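Local atomic coordinates of uncharacterized protein (Bacteroides caccae, PDB entry 4L7A), a protein that is of unknown function but is probably a zinc-dependent metallopeptidase of the zincin type. Residues E44-D49 against V93-G98; A66-H71 against S263-D268; E75-V80 against D249-V254; Y138-H143 against V202-L207; D161-G166 against D230-M235. All blocks are in the same frame, centred on the assembly; numbering follows the deposited sequence.

Contact 1. Residues E44-D49 against V93-G98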
# COMPACT_ATOMS: atom_id res chain seq x y z
N GLU A 44 -4.41 13.12 20.42
CA GLU A 44 -5.02 12.69 21.66
C GLU A 44 -5.65 11.30 21.59
O GLU A 44 -5.78 10.67 22.61
CB GLU A 44 -6.10 13.73 22.07
CG GLU A 44 -7.31 13.79 21.10
CD GLU A 44 -7.83 15.19 20.81
OE1 GLU A 44 -8.21 15.90 21.76
OE2 GLU A 44 -7.92 15.58 19.62
N HIS A 45 -6.06 10.83 20.40
CA HIS A 45 -6.66 9.47 20.25
C HIS A 45 -5.71 8.38 19.77
O HIS A 45 -6.13 7.24 19.60
CB HIS A 45 -7.85 9.47 19.27
CG HIS A 45 -8.94 10.40 19.68
ND1 HIS A 45 -9.98 10.74 18.84
CD2 HIS A 45 -9.14 11.09 20.82
CE1 HIS A 45 -10.77 11.61 19.45
NE2 HIS A 45 -10.27 11.85 20.65
N ILE A 46 -4.46 8.74 19.56
CA ILE A 46 -3.45 7.81 19.06
C ILE A 46 -2.47 7.49 20.18
O ILE A 46 -1.90 8.36 20.84
CB ILE A 46 -2.71 8.38 17.80
CG1 ILE A 46 -3.68 8.41 16.61
CG2 ILE A 46 -1.51 7.51 17.47
CD1 ILE A 46 -3.15 8.97 15.36
N GLU A 47 -2.22 6.21 20.35
CA GLU A 47 -1.30 5.76 21.35
C GLU A 47 -0.24 4.88 20.66
O GLU A 47 -0.56 3.85 20.07
CB GLU A 47 -2.10 5.03 22.44
CG GLU A 47 -1.51 3.79 23.06
CD GLU A 47 -2.43 3.23 24.13
OE1 GLU A 47 -3.29 3.99 24.64
OE2 GLU A 47 -2.31 2.02 24.45
N SER A 48 1.02 5.33 20.69
CA SER A 48 2.14 4.51 20.22
C SER A 48 3.48 4.92 20.76
O SER A 48 3.62 5.91 21.45
CB SER A 48 2.16 4.32 18.69
OG SER A 48 2.28 5.49 17.97
N ASP A 49 4.45 4.07 20.49
CA ASP A 49 5.83 4.39 20.74
C ASP A 49 6.23 5.52 19.79
O ASP A 49 5.61 5.74 18.76
CB ASP A 49 6.67 3.12 20.53
CG ASP A 49 6.25 2.01 21.49
OD1 ASP A 49 5.99 2.30 22.68
OD2 ASP A 49 6.14 0.85 21.03
N VAL A 93 -7.94 0.12 10.96
CA VAL A 93 -7.54 1.43 11.47
C VAL A 93 -6.35 1.98 10.69
O VAL A 93 -5.43 1.22 10.33
CB VAL A 93 -7.18 1.33 12.98
CG1 VAL A 93 -6.62 2.66 13.49
CG2 VAL A 93 -8.39 0.97 13.81
N ILE A 94 -6.42 3.27 10.36
CA ILE A 94 -5.32 4.02 9.76
C ILE A 94 -5.01 5.17 10.74
O ILE A 94 -5.95 5.82 11.22
CB ILE A 94 -5.67 4.52 8.37
CG1 ILE A 94 -5.88 3.36 7.41
CG2 ILE A 94 -4.54 5.34 7.80
CD1 ILE A 94 -6.59 3.73 6.13
N HIS A 95 -3.74 5.32 11.16
CA HIS A 95 -3.36 6.45 12.05
C HIS A 95 -2.41 7.29 11.27
O HIS A 95 -1.54 6.74 10.62
CB HIS A 95 -2.55 5.99 13.25
CG HIS A 95 -3.36 5.33 14.30
ND1 HIS A 95 -2.80 4.90 15.49
CD2 HIS A 95 -4.68 5.07 14.40
CE1 HIS A 95 -3.74 4.38 16.27
NE2 HIS A 95 -4.89 4.47 15.62
N LEU A 96 -2.55 8.59 11.33
CA LEU A 96 -1.53 9.49 10.80
C LEU A 96 -0.80 10.06 12.00
O LEU A 96 -1.43 10.50 12.97
CB LEU A 96 -2.13 10.64 10.01
CG LEU A 96 -3.05 10.31 8.88
CD1 LEU A 96 -3.32 11.56 8.07
CD2 LEU A 96 -2.41 9.26 7.98
N ILE A 97 0.53 10.03 11.93
CA ILE A 97 1.38 10.60 12.95
C ILE A 97 2.39 11.49 12.29
O ILE A 97 2.94 11.16 11.24
CB ILE A 97 2.11 9.51 13.75
CG1 ILE A 97 1.10 8.69 14.51
CG2 ILE A 97 3.07 10.09 14.73
CD1 ILE A 97 1.75 7.49 15.34
N GLY A 98 2.65 12.64 12.89
CA GLY A 98 3.63 13.56 12.28
C GLY A 98 5.09 13.16 12.51
O GLY A 98 5.45 12.72 13.59
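Ile46 covers one face of the His95 imidazole and gives the contact its tight part. Its CG1 sits above the middle of the ring, 3.9 Å from the ring centroid and only 12° off the ring normal, a CH-pi contact made from straight above. The side-chain branches then divide the work. CG2 sits above and just outside the ND1 corner, 3.5 Å from His95 ND1, and also meets the CD1 methyl of Ile97 at 3.9 Å. CD1 points down onto the strand, 3.3 Å from Leu96 O, so a methyl and not a donor lies against that carbonyl. With CG1 anti to the carbonyl carbon of Ile46 (chi1 -69°), the long branch dips past the ring toward the strand backbone.

Toward Ser48 the packing thins out. Ser48 OG touches Ile97 CD1 at 3.3 Å, a polar atom against a methyl, and makes a weak bond to Asp49 O within its own loop. No hydrogen bond joins the two segments, and Glu47 turns away on the exposed side of the loop. His95 and Ile97 project from one face of strand 93-98, while Ile94 and Leu96 on the other face meet helix 59-81. This is a loop laid over one face of a mixed beta-sheet whose second face is covered by a helix, consistent with the sheet-bearing half of zincin peptidases.

Contact 2. Residues A66-H71 against S263-D268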
# COMPACT_ATOMS: atom_id res chain seq x y z
N ALA A 66 -5.85 11.94 3.55
CA ALA A 66 -7.08 11.16 3.59
C ALA A 66 -7.73 11.13 2.23
O ALA A 66 -8.29 10.11 1.85
CB ALA A 66 -8.02 11.72 4.59
N LYS A 67 -7.66 12.20 1.49
CA LYS A 67 -8.30 12.23 0.16
C LYS A 67 -7.45 11.50 -0.91
O LYS A 67 -8.00 10.88 -1.83
CB LYS A 67 -8.55 13.66 -0.32
CG LYS A 67 -9.55 14.43 0.51
CD LYS A 67 -10.03 15.67 -0.21
CE LYS A 67 -11.21 16.35 0.55
NZ LYS A 67 -11.60 17.56 -0.18
N ILE A 68 -6.13 11.61 -0.80
CA ILE A 68 -5.24 10.93 -1.73
C ILE A 68 -5.34 9.40 -1.56
O ILE A 68 -5.41 8.64 -2.56
CB ILE A 68 -3.83 11.45 -1.57
CG1 ILE A 68 -3.82 12.92 -2.06
CG2 ILE A 68 -2.85 10.64 -2.37
CD1 ILE A 68 -2.49 13.64 -1.86
N VAL A 69 -5.32 8.97 -0.32
CA VAL A 69 -5.41 7.53 0.02
C VAL A 69 -6.73 6.91 -0.49
O VAL A 69 -6.75 5.79 -1.02
CB VAL A 69 -5.26 7.34 1.52
CG1 VAL A 69 -5.56 5.94 1.96
CG2 VAL A 69 -3.81 7.65 1.92
N LYS A 70 -7.82 7.65 -0.37
CA LYS A 70 -9.11 7.16 -0.80
C LYS A 70 -9.16 7.13 -2.30
O LYS A 70 -9.59 6.13 -2.89
CB LYS A 70 -10.22 8.04 -0.27
CG LYS A 70 -11.63 7.65 -0.75
CD LYS A 70 -12.70 8.48 -0.02
CE LYS A 70 -13.91 8.79 -0.92
NZ LYS A 70 -14.64 7.53 -1.28
N HIS A 71 -8.66 8.17 -2.93
CA HIS A 71 -8.66 8.25 -4.42
C HIS A 71 -7.80 7.20 -5.12
O HIS A 71 -8.20 6.65 -6.16
CB HIS A 71 -8.19 9.62 -4.89
CG HIS A 71 -8.38 9.85 -6.34
ND1 HIS A 71 -9.64 10.01 -6.90
CD2 HIS A 71 -7.50 9.90 -7.37
CE1 HIS A 71 -9.52 10.20 -8.20
NE2 HIS A 71 -8.23 10.13 -8.51
N SER A 263 -3.10 15.94 -8.51
CA SER A 263 -3.19 17.39 -8.51
C SER A 263 -4.53 17.90 -8.99
O SER A 263 -4.78 19.03 -8.86
CB SER A 263 -2.13 18.04 -9.38
OG SER A 263 -2.32 17.63 -10.70
N GLU A 264 -5.38 17.05 -9.55
CA GLU A 264 -6.77 17.46 -9.86
C GLU A 264 -7.73 17.34 -8.67
O GLU A 264 -8.87 17.76 -8.77
CB GLU A 264 -7.32 16.63 -11.03
CG GLU A 264 -6.48 16.72 -12.30
CD GLU A 264 -6.84 15.67 -13.36
OE1 GLU A 264 -8.03 15.29 -13.46
OE2 GLU A 264 -5.93 15.21 -14.08
N LEU A 265 -7.30 16.76 -7.55
CA LEU A 265 -8.19 16.63 -6.41
C LEU A 265 -8.32 17.96 -5.68
O LEU A 265 -7.44 18.83 -5.80
CB LEU A 265 -7.68 15.58 -5.43
CG LEU A 265 -7.57 14.14 -5.96
CD1 LEU A 265 -6.65 13.32 -5.04
CD2 LEU A 265 -8.94 13.53 -6.06
N ASP A 266 -9.40 18.11 -4.91
CA ASP A 266 -9.65 19.34 -4.19
C ASP A 266 -9.03 19.21 -2.80
O ASP A 266 -9.72 18.95 -1.80
CB ASP A 266 -11.13 19.68 -4.10
CG ASP A 266 -11.39 21.01 -3.38
OD1 ASP A 266 -10.45 21.83 -3.21
OD2 ASP A 266 -12.53 21.25 -2.92
N LEU A 267 -7.71 19.38 -2.77
CA LEU A 267 -6.93 19.09 -1.59
C LEU A 267 -6.94 20.21 -0.58
O LEU A 267 -6.56 19.98 0.52
CB LEU A 267 -5.49 18.74 -1.99
CG LEU A 267 -5.30 17.52 -2.90
CD1 LEU A 267 -3.84 17.30 -3.34
CD2 LEU A 267 -5.81 16.25 -2.22
N ASP A 268 -7.37 21.39 -0.96
CA ASP A 268 -7.34 22.54 -0.06
C ASP A 268 -8.63 22.78 0.72
O ASP A 268 -8.78 23.80 1.40
CB ASP A 268 -6.97 23.79 -0.86
CG ASP A 268 -5.53 23.74 -1.41
OD1 ASP A 268 -4.67 23.05 -0.82
OD2 ASP A 268 -5.26 24.42 -2.41
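The imidazole of His71 has Leu265 over one face: the CD2 methyl lies 3.8 Å from the ring centroid, 17° off the normal and shifted toward the rim on the ND1-CG side. At the rim, His71 NE2 is hydrogen-bonded to Glu261 OE1, which fixes how the ring is turned while the leucine covers it. The second leucine methyl, CD1, reaches back to His71 CB at 4.0 Å. These contacts fasten the chain's C-terminal tail, folded at Asp266 into an inverse gamma turn, along helix 59-81.

The turn sends two leucines to the helix. Leu265 CD1 and Leu267 CD2 both meet Ile68 CG1, the latter at 3.9 Å, and Ile68 and Leu267 cross at about a right angle. Ile68 is the buried residue here; beyond the tail it also packs on Leu128 and Met134.

Lys67 flanks this apolar patch. Its chain runs extended beyond CG, which carries the ammonium group out past the helix surface to the turn. There it is gripped by main-chain oxygens, those of His269 and Ile270 besides that of Asp266, and three such carbonyls would probably stabilise its positive charge. The Asp266 carboxylate does not touch the ammonium; its OD1 is hydrogen-bonded to His269 ND1. Lys67 NZ stands 2.8 Å from Asp266 O, with a C=O...N angle of 158° and a tilt of 17° from the carbonyl plane.

Contact 3. Residues E75-V80 against D249-V254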
# COMPACT_ATOMS: atom_id res chain seq x y z
N GLU A 75 -10.87 3.89 -3.82
CA GLU A 75 -11.65 4.05 -5.02
C GLU A 75 -11.18 3.23 -6.21
O GLU A 75 -11.98 2.93 -7.10
CB GLU A 75 -11.81 5.51 -5.42
CG GLU A 75 -12.81 6.26 -4.54
CD GLU A 75 -12.96 7.72 -4.99
OE1 GLU A 75 -12.97 8.01 -6.20
OE2 GLU A 75 -12.99 8.58 -4.13
N ALA A 76 -9.90 2.84 -6.22
CA ALA A 76 -9.37 2.04 -7.31
C ALA A 76 -9.86 0.61 -7.21
O ALA A 76 -10.31 -0.04 -8.17
CB ALA A 76 -7.83 2.10 -7.31
N TYR A 77 -9.75 0.10 -6.01
CA TYR A 77 -10.27 -1.20 -5.67
C TYR A 77 -11.78 -1.24 -5.92
O TYR A 77 -12.27 -2.21 -6.49
CB TYR A 77 -9.93 -1.54 -4.23
CG TYR A 77 -8.51 -2.04 -3.96
CD1 TYR A 77 -7.43 -1.69 -4.76
CD2 TYR A 77 -8.25 -2.86 -2.84
CE1 TYR A 77 -6.10 -2.17 -4.48
CE2 TYR A 77 -6.98 -3.30 -2.53
CZ TYR A 77 -5.91 -2.97 -3.36
OH TYR A 77 -4.70 -3.46 -3.05
N ASP A 78 -12.50 -0.18 -5.54
CA ASP A 78 -13.94 -0.14 -5.78
C ASP A 78 -14.21 -0.19 -7.27
O ASP A 78 -15.02 -0.97 -7.70
CB ASP A 78 -14.61 1.15 -5.27
CG ASP A 78 -14.74 1.21 -3.77
OD1 ASP A 78 -14.63 0.17 -3.08
OD2 ASP A 78 -14.99 2.34 -3.27
N GLU A 79 -13.51 0.63 -8.05
CA GLU A 79 -13.73 0.68 -9.50
C GLU A 79 -13.56 -0.68 -10.18
O GLU A 79 -14.31 -1.04 -11.07
CB GLU A 79 -12.77 1.69 -10.13
CG GLU A 79 -13.09 2.06 -11.56
CD GLU A 79 -12.09 3.07 -12.13
OE1 GLU A 79 -11.72 4.08 -11.48
OE2 GLU A 79 -11.64 2.84 -13.25
N VAL A 80 -12.54 -1.43 -9.79
CA VAL A 80 -12.27 -2.68 -10.47
C VAL A 80 -12.91 -3.90 -9.82
O VAL A 80 -13.34 -4.79 -10.52
CB VAL A 80 -10.78 -2.88 -10.62
CG1 VAL A 80 -10.47 -4.20 -11.34
CG2 VAL A 80 -10.23 -1.69 -11.43
N ASP A 249 -4.50 -6.60 -14.23
CA ASP A 249 -3.90 -5.65 -15.20
C ASP A 249 -4.73 -4.37 -15.25
O ASP A 249 -4.18 -3.26 -15.21
CB ASP A 249 -3.70 -6.25 -16.61
CG ASP A 249 -2.80 -5.37 -17.50
OD1 ASP A 249 -1.70 -4.88 -17.07
OD2 ASP A 249 -3.18 -5.13 -18.66
N LEU A 250 -6.05 -4.52 -15.29
CA LEU A 250 -6.92 -3.37 -15.25
C LEU A 250 -6.72 -2.56 -13.97
O LEU A 250 -6.69 -1.34 -14.01
CB LEU A 250 -8.37 -3.83 -15.37
CG LEU A 250 -9.39 -2.72 -15.34
CD1 LEU A 250 -9.10 -1.72 -16.47
CD2 LEU A 250 -10.87 -3.31 -15.42
N LEU A 251 -6.63 -3.26 -12.83
CA LEU A 251 -6.43 -2.61 -11.54
C LEU A 251 -5.11 -1.85 -11.53
O LEU A 251 -5.05 -0.71 -11.07
CB LEU A 251 -6.52 -3.59 -10.35
CG LEU A 251 -6.33 -3.02 -8.93
CD1 LEU A 251 -7.32 -1.96 -8.59
CD2 LEU A 251 -6.49 -4.11 -7.92
N ARG A 252 -4.06 -2.45 -12.06
CA ARG A 252 -2.77 -1.73 -12.21
C ARG A 252 -2.93 -0.40 -12.98
O ARG A 252 -2.39 0.63 -12.56
CB ARG A 252 -1.71 -2.62 -12.89
CG ARG A 252 -0.38 -1.89 -13.16
CD ARG A 252 0.56 -2.77 -14.02
NE ARG A 252 -0.03 -2.99 -15.32
CZ ARG A 252 0.10 -2.15 -16.36
NH1 ARG A 252 0.82 -1.05 -16.25
NH2 ARG A 252 -0.50 -2.39 -17.52
N LYS A 253 -3.68 -0.43 -14.08
CA LYS A 253 -3.87 0.74 -14.92
C LYS A 253 -4.72 1.77 -14.26
O LYS A 253 -4.43 2.95 -14.37
CB LYS A 253 -4.48 0.35 -16.26
CG LYS A 253 -3.46 -0.27 -17.21
CD LYS A 253 -4.05 -1.42 -18.05
CE LYS A 253 -5.04 -0.95 -19.09
NZ LYS A 253 -4.34 -0.64 -20.34
N VAL A 254 -5.75 1.32 -13.56
CA VAL A 254 -6.63 2.24 -12.84
C VAL A 254 -5.87 2.96 -11.71
O VAL A 254 -5.99 4.16 -11.56
CB VAL A 254 -7.89 1.51 -12.37
CG1 VAL A 254 -8.64 2.33 -11.32
CG2 VAL A 254 -8.78 1.21 -13.60
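Val80 presents both of its methyls to helix 248-260, between Leu250, Leu251 and Val254. CG1 is anti to the backbone N (chi1 180°) and lies against Leu251 CB, while CG2 comes to 3.9 Å from Leu251 CA and to the same distance from Val254 CG2. Val80 and Val254 lie alongside, pointing opposite ways, whereas Val80 and Leu251 meet at a slant. A glycine in place of Val80 would lose both methyls and is likely to open a gap beside Leu251 and Val254, leaving their side chains freer to shift.

Leu251 reaches across to the other helix. Its CD1 touches Ala76 O at 3.6 Å and Tyr77 CD1 at 3.8 Å, coming to the phenol ring obliquely. Ala76, with its short side chain, lets Val254 CG1 in to 4.1 Å from Ala76 CB.

Glu79 closes the exposed side. It comes at Val254 from the opposite direction, its carboxylate over the valine methyls with OE2 3.3 Å from Val254 CG2, while OE1 forms salt bridges with Arg257 and Arg258. The charge is therefore answered one turn further along helix 248-260.

The short segments run roughly antiparallel, at 141°, with axes 9.5 Å apart. Tyr77 points its hydroxyl inward to His143 of helix 131-153, so this helix pair backs onto the helix that carries the HExxH sequence of the zincin fold.

Contact 4. Residues Y138-H143 against V202-L207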
# COMPACT_ATOMS: atom_id res chain seq x y z
N TYR A 138 4.45 4.67 1.12
CA TYR A 138 3.15 4.29 1.58
C TYR A 138 2.44 3.24 0.77
O TYR A 138 2.06 2.25 1.36
CB TYR A 138 2.20 5.48 1.65
CG TYR A 138 2.66 6.68 2.43
CD1 TYR A 138 3.16 6.55 3.74
CD2 TYR A 138 2.57 7.92 1.89
CE1 TYR A 138 3.58 7.67 4.47
CE2 TYR A 138 2.94 9.07 2.60
CZ TYR A 138 3.46 8.94 3.91
OH TYR A 138 3.82 10.09 4.59
N PHE A 139 2.23 3.44 -0.55
CA PHE A 139 1.25 2.59 -1.21
C PHE A 139 1.77 1.19 -1.48
O PHE A 139 1.01 0.24 -1.41
CB PHE A 139 0.73 3.18 -2.52
CG PHE A 139 -0.14 4.36 -2.33
CD1 PHE A 139 -1.30 4.25 -1.59
CD2 PHE A 139 0.16 5.55 -2.91
CE1 PHE A 139 -2.10 5.38 -1.37
CE2 PHE A 139 -0.64 6.65 -2.74
CZ PHE A 139 -1.74 6.57 -1.95
N LYS A 140 3.05 1.05 -1.81
CA LYS A 140 3.62 -0.29 -2.04
C LYS A 140 3.35 -1.22 -0.84
O LYS A 140 2.82 -2.34 -0.98
CB LYS A 140 5.11 -0.20 -2.39
CG LYS A 140 5.95 -1.44 -2.11
CD LYS A 140 5.67 -2.45 -3.17
CE LYS A 140 6.26 -3.84 -2.83
NZ LYS A 140 7.61 -3.80 -2.24
N VAL A 141 3.79 -0.81 0.33
CA VAL A 141 3.56 -1.63 1.54
C VAL A 141 2.08 -1.87 1.82
O VAL A 141 1.68 -2.96 2.24
CB VAL A 141 4.20 -0.99 2.77
CG1 VAL A 141 3.89 -1.76 3.96
CG2 VAL A 141 5.73 -1.00 2.57
N MSE A 142 1.25 -0.87 1.59
CA MSE A 142 -0.17 -1.05 1.77
C MSE A 142 -0.76 -2.15 0.89
O MSE A 142 -1.41 -3.05 1.40
CB MSE A 142 -0.94 0.27 1.59
CG MSE A 142 -0.67 1.24 2.76
SE MSE A 142 -1.23 3.07 2.35
CE MSE A 142 -3.05 2.88 3.04
N HIS A 143 -0.55 -2.05 -0.43
CA HIS A 143 -1.03 -3.10 -1.33
C HIS A 143 -0.47 -4.46 -0.96
O HIS A 143 -1.13 -5.48 -1.13
CB HIS A 143 -0.74 -2.81 -2.82
CG HIS A 143 -1.44 -1.59 -3.32
ND1 HIS A 143 -2.83 -1.53 -3.41
CD2 HIS A 143 -0.98 -0.38 -3.69
CE1 HIS A 143 -3.18 -0.33 -3.84
NE2 HIS A 143 -2.08 0.40 -4.00
N VAL A 202 4.83 -9.67 -5.47
CA VAL A 202 4.53 -9.66 -6.90
C VAL A 202 3.30 -8.81 -7.11
O VAL A 202 3.28 -7.95 -7.94
CB VAL A 202 4.39 -11.08 -7.45
CG1 VAL A 202 3.81 -11.07 -8.87
CG2 VAL A 202 5.73 -11.77 -7.44
N THR A 203 2.27 -9.01 -6.31
CA THR A 203 1.03 -8.26 -6.43
C THR A 203 1.22 -6.76 -6.20
O THR A 203 0.77 -5.92 -7.00
CB THR A 203 -0.01 -8.78 -5.37
OG1 THR A 203 -0.15 -10.20 -5.44
CG2 THR A 203 -1.37 -8.12 -5.57
N ALA A 204 1.92 -6.39 -5.11
CA ALA A 204 2.15 -5.00 -4.76
C ALA A 204 3.08 -4.28 -5.74
O ALA A 204 2.86 -3.08 -6.03
CB ALA A 204 2.74 -4.90 -3.38
N CYS A 205 4.10 -4.99 -6.20
CA CYS A 205 4.99 -4.39 -7.24
C CYS A 205 4.24 -4.21 -8.56
O CYS A 205 4.32 -3.16 -9.20
CB CYS A 205 6.24 -5.22 -7.45
SG CYS A 205 7.38 -5.22 -6.02
N PHE A 206 3.50 -5.23 -8.96
CA PHE A 206 2.77 -5.14 -10.19
C PHE A 206 1.78 -3.98 -10.16
O PHE A 206 1.67 -3.24 -11.14
CB PHE A 206 2.03 -6.45 -10.50
CG PHE A 206 1.39 -6.46 -11.85
CD1 PHE A 206 2.18 -6.46 -13.00
CD2 PHE A 206 0.02 -6.42 -11.98
CE1 PHE A 206 1.62 -6.44 -14.28
CE2 PHE A 206 -0.56 -6.42 -13.26
CZ PHE A 206 0.25 -6.44 -14.42
N LEU A 207 1.10 -3.78 -9.02
CA LEU A 207 0.11 -2.75 -8.95
C LEU A 207 0.69 -1.34 -8.89
O LEU A 207 0.05 -0.45 -9.34
CB LEU A 207 -0.87 -2.99 -7.78
CG LEU A 207 -1.79 -4.19 -7.90
CD1 LEU A 207 -2.75 -4.27 -6.69
CD2 LEU A 207 -2.59 -4.07 -9.21
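His143 and Ala204 mark a close, buried helix-helix crossing near the middle of the chain, between helix 131-153 and helix 195-208. The first of these carries the HExxH sequence of zincin peptidases, which begins directly after His143; the helix is therefore probably the zinc-binding one. The short segments run roughly antiparallel, at 142°, with axes only 8.4 Å apart.

A small residue permits this. The Ala204 methyl fits against the other helix, 3.5 Å from Lys140 O and 4.1 Å from His143 CB. Leu207 CD1 approaches the His143 ring obliquely, and ND1 of that ring is hydrogen-bonded to Tyr77 OH, which holds the imidazole's rotation.

No hydrogen bond crosses between the two segments. Lys140 instead lies over Ala204 with its carbons, the chain bent at chi2 (76°) and again at chi4, and delivers its ammonium to Glu201 in a salt bridge. On the way, Lys140 CE passes 3.7 Å from Cys205 SG.

Contact 5. Residues D161-G166 against D230-M235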
# COMPACT_ATOMS: atom_id res chain seq x y z
N ASP A 161 4.18 -21.91 -4.37
CA ASP A 161 5.28 -22.16 -3.48
C ASP A 161 6.36 -22.98 -4.10
O ASP A 161 7.51 -22.86 -3.71
CB ASP A 161 4.78 -22.89 -2.25
CG ASP A 161 3.87 -22.04 -1.38
OD1 ASP A 161 3.50 -20.92 -1.72
OD2 ASP A 161 3.47 -22.50 -0.31
N LYS A 162 6.03 -23.83 -5.06
CA LYS A 162 7.05 -24.69 -5.66
C LYS A 162 7.93 -23.97 -6.66
O LYS A 162 9.06 -24.41 -6.91
CB LYS A 162 6.42 -25.85 -6.44
CG LYS A 162 5.62 -26.78 -5.61
CD LYS A 162 5.05 -27.83 -6.52
CE LYS A 162 4.19 -28.81 -5.77
NZ LYS A 162 3.75 -29.85 -6.75
N ILE A 163 7.40 -22.91 -7.26
CA ILE A 163 8.08 -22.28 -8.39
C ILE A 163 9.55 -21.95 -8.04
O ILE A 163 10.45 -22.30 -8.78
CB ILE A 163 7.34 -21.04 -8.89
CG1 ILE A 163 6.01 -21.47 -9.51
CG2 ILE A 163 8.15 -20.33 -9.96
CD1 ILE A 163 5.04 -20.36 -9.68
N SER A 164 9.79 -21.34 -6.90
CA SER A 164 11.15 -20.98 -6.51
C SER A 164 11.65 -21.77 -5.31
O SER A 164 12.55 -21.33 -4.62
CB SER A 164 11.21 -19.49 -6.22
OG SER A 164 11.06 -18.69 -7.37
N ALA A 165 11.07 -22.94 -5.04
CA ALA A 165 11.55 -23.84 -3.94
C ALA A 165 13.03 -24.06 -4.08
O ALA A 165 13.52 -24.35 -5.13
CB ALA A 165 10.81 -25.21 -3.96
N GLY A 166 13.77 -23.88 -3.01
CA GLY A 166 15.21 -24.05 -3.11
C GLY A 166 15.91 -22.71 -3.11
O GLY A 166 17.05 -22.65 -2.72
N ASP A 230 7.33 -14.16 -14.99
CA ASP A 230 6.16 -14.29 -15.84
C ASP A 230 5.19 -15.36 -15.31
O ASP A 230 3.99 -15.14 -15.22
CB ASP A 230 6.57 -14.62 -17.29
CG ASP A 230 7.21 -13.40 -18.01
OD1 ASP A 230 6.83 -12.25 -17.67
OD2 ASP A 230 8.05 -13.61 -18.91
N GLN A 231 5.72 -16.50 -14.91
CA GLN A 231 4.87 -17.58 -14.40
C GLN A 231 4.14 -17.18 -13.09
O GLN A 231 2.94 -17.45 -12.93
CB GLN A 231 5.74 -18.81 -14.18
CG GLN A 231 4.97 -19.97 -13.64
CD GLN A 231 5.87 -21.16 -13.40
OE1 GLN A 231 7.05 -21.13 -13.66
NE2 GLN A 231 5.28 -22.23 -12.93
N LYS A 232 4.88 -16.55 -12.17
CA LYS A 232 4.31 -16.06 -10.92
C LYS A 232 3.21 -15.04 -11.16
O LYS A 232 2.09 -15.13 -10.58
CB LYS A 232 5.41 -15.43 -10.04
CG LYS A 232 6.35 -16.48 -9.49
CD LYS A 232 7.48 -15.87 -8.66
CE LYS A 232 8.28 -16.93 -8.00
NZ LYS A 232 9.48 -16.36 -7.24
N LEU A 233 3.50 -14.10 -12.04
CA LEU A 233 2.50 -13.07 -12.35
C LEU A 233 1.26 -13.63 -13.01
O LEU A 233 0.15 -13.18 -12.72
CB LEU A 233 3.11 -11.96 -13.20
CG LEU A 233 2.17 -10.88 -13.70
CD1 LEU A 233 1.66 -10.01 -12.56
CD2 LEU A 233 2.88 -10.00 -14.75
N ALA A 234 1.42 -14.62 -13.90
CA ALA A 234 0.25 -15.20 -14.53
C ALA A 234 -0.60 -15.89 -13.47
O ALA A 234 -1.85 -15.80 -13.47
CB ALA A 234 0.64 -16.16 -15.59
N MSE A 235 0.06 -16.57 -12.55
CA MSE A 235 -0.65 -17.28 -11.49
C MSE A 235 -1.40 -16.32 -10.55
O MSE A 235 -2.55 -16.56 -10.17
CB MSE A 235 0.32 -18.14 -10.71
CG MSE A 235 -0.44 -19.14 -9.81
SE MSE A 235 0.73 -20.54 -9.10
CE MSE A 235 1.21 -21.44 -10.73
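Lys232 runs alongside Ile163, pointing the opposite way, and ends on Ser164. Starting from CB, the first atom to meet the other segment is CG, 4.1 Å from Ile163 CD1. With CG anti to the carbonyl carbon (chi1 -70°) and the rest extended, the chain runs straight along the isoleucine; CE arrives 3.9 Å from Ile163 CG2 and also near the serine hydroxyl. At the tip, NZ donates a hydrogen bond of 2.8 Å to Ser164 OG. The same nitrogen forms a salt bridge with Asp198 OD2 and a hydrogen bond with Gly185 O, so three oxygens hold it.

Ile163 is shared among three side chains of helix 211-244. Gln231 lays the face of its amide over Ile163 from the exposed side, its nitrogen NE2 3.6 Å from Ile163 CG1. Farther along the helix, Ile163 CD1 touches the CE methyl of Met235, a selenomethionine, at 4.1 Å. The lysine carbons are walled further by Tyr160 and Phe186.

A leucine in place of Lys232 would probably leave Asp198 without its countercharge and Ser164 free to turn its hydroxyl. The three oxygens probably offset the cost of burying this ammonium group, and because they come from separate parts of the chain, this one nitrogen ties the end of the 160-163 helical turn, the loop at Gly185 and helix 195-208 to helix 211-244.

In the fold
Contact 4 lies nearest the centre of the chain and packs two helices with no hydrogen bond between the segments. The partly buried contact 3 leans on it through Tyr77 and His143, and contact 2 through Val69 against Met142; contacts 2 and 3 share helix 59-81. Contact 5 reaches the same core through Leu233 against Phe206, although it lies at the far end of the molecule. Contact 1, on the sheet, is also buried and rests on CH-pi and methyl contacts, yet touches none of the others. The chemistry follows place: contacts 1, 3 and 4 have no hydrogen bond across, while contact 2 at the surface and the partly buried contact 5 each add a lysine held by several oxygens.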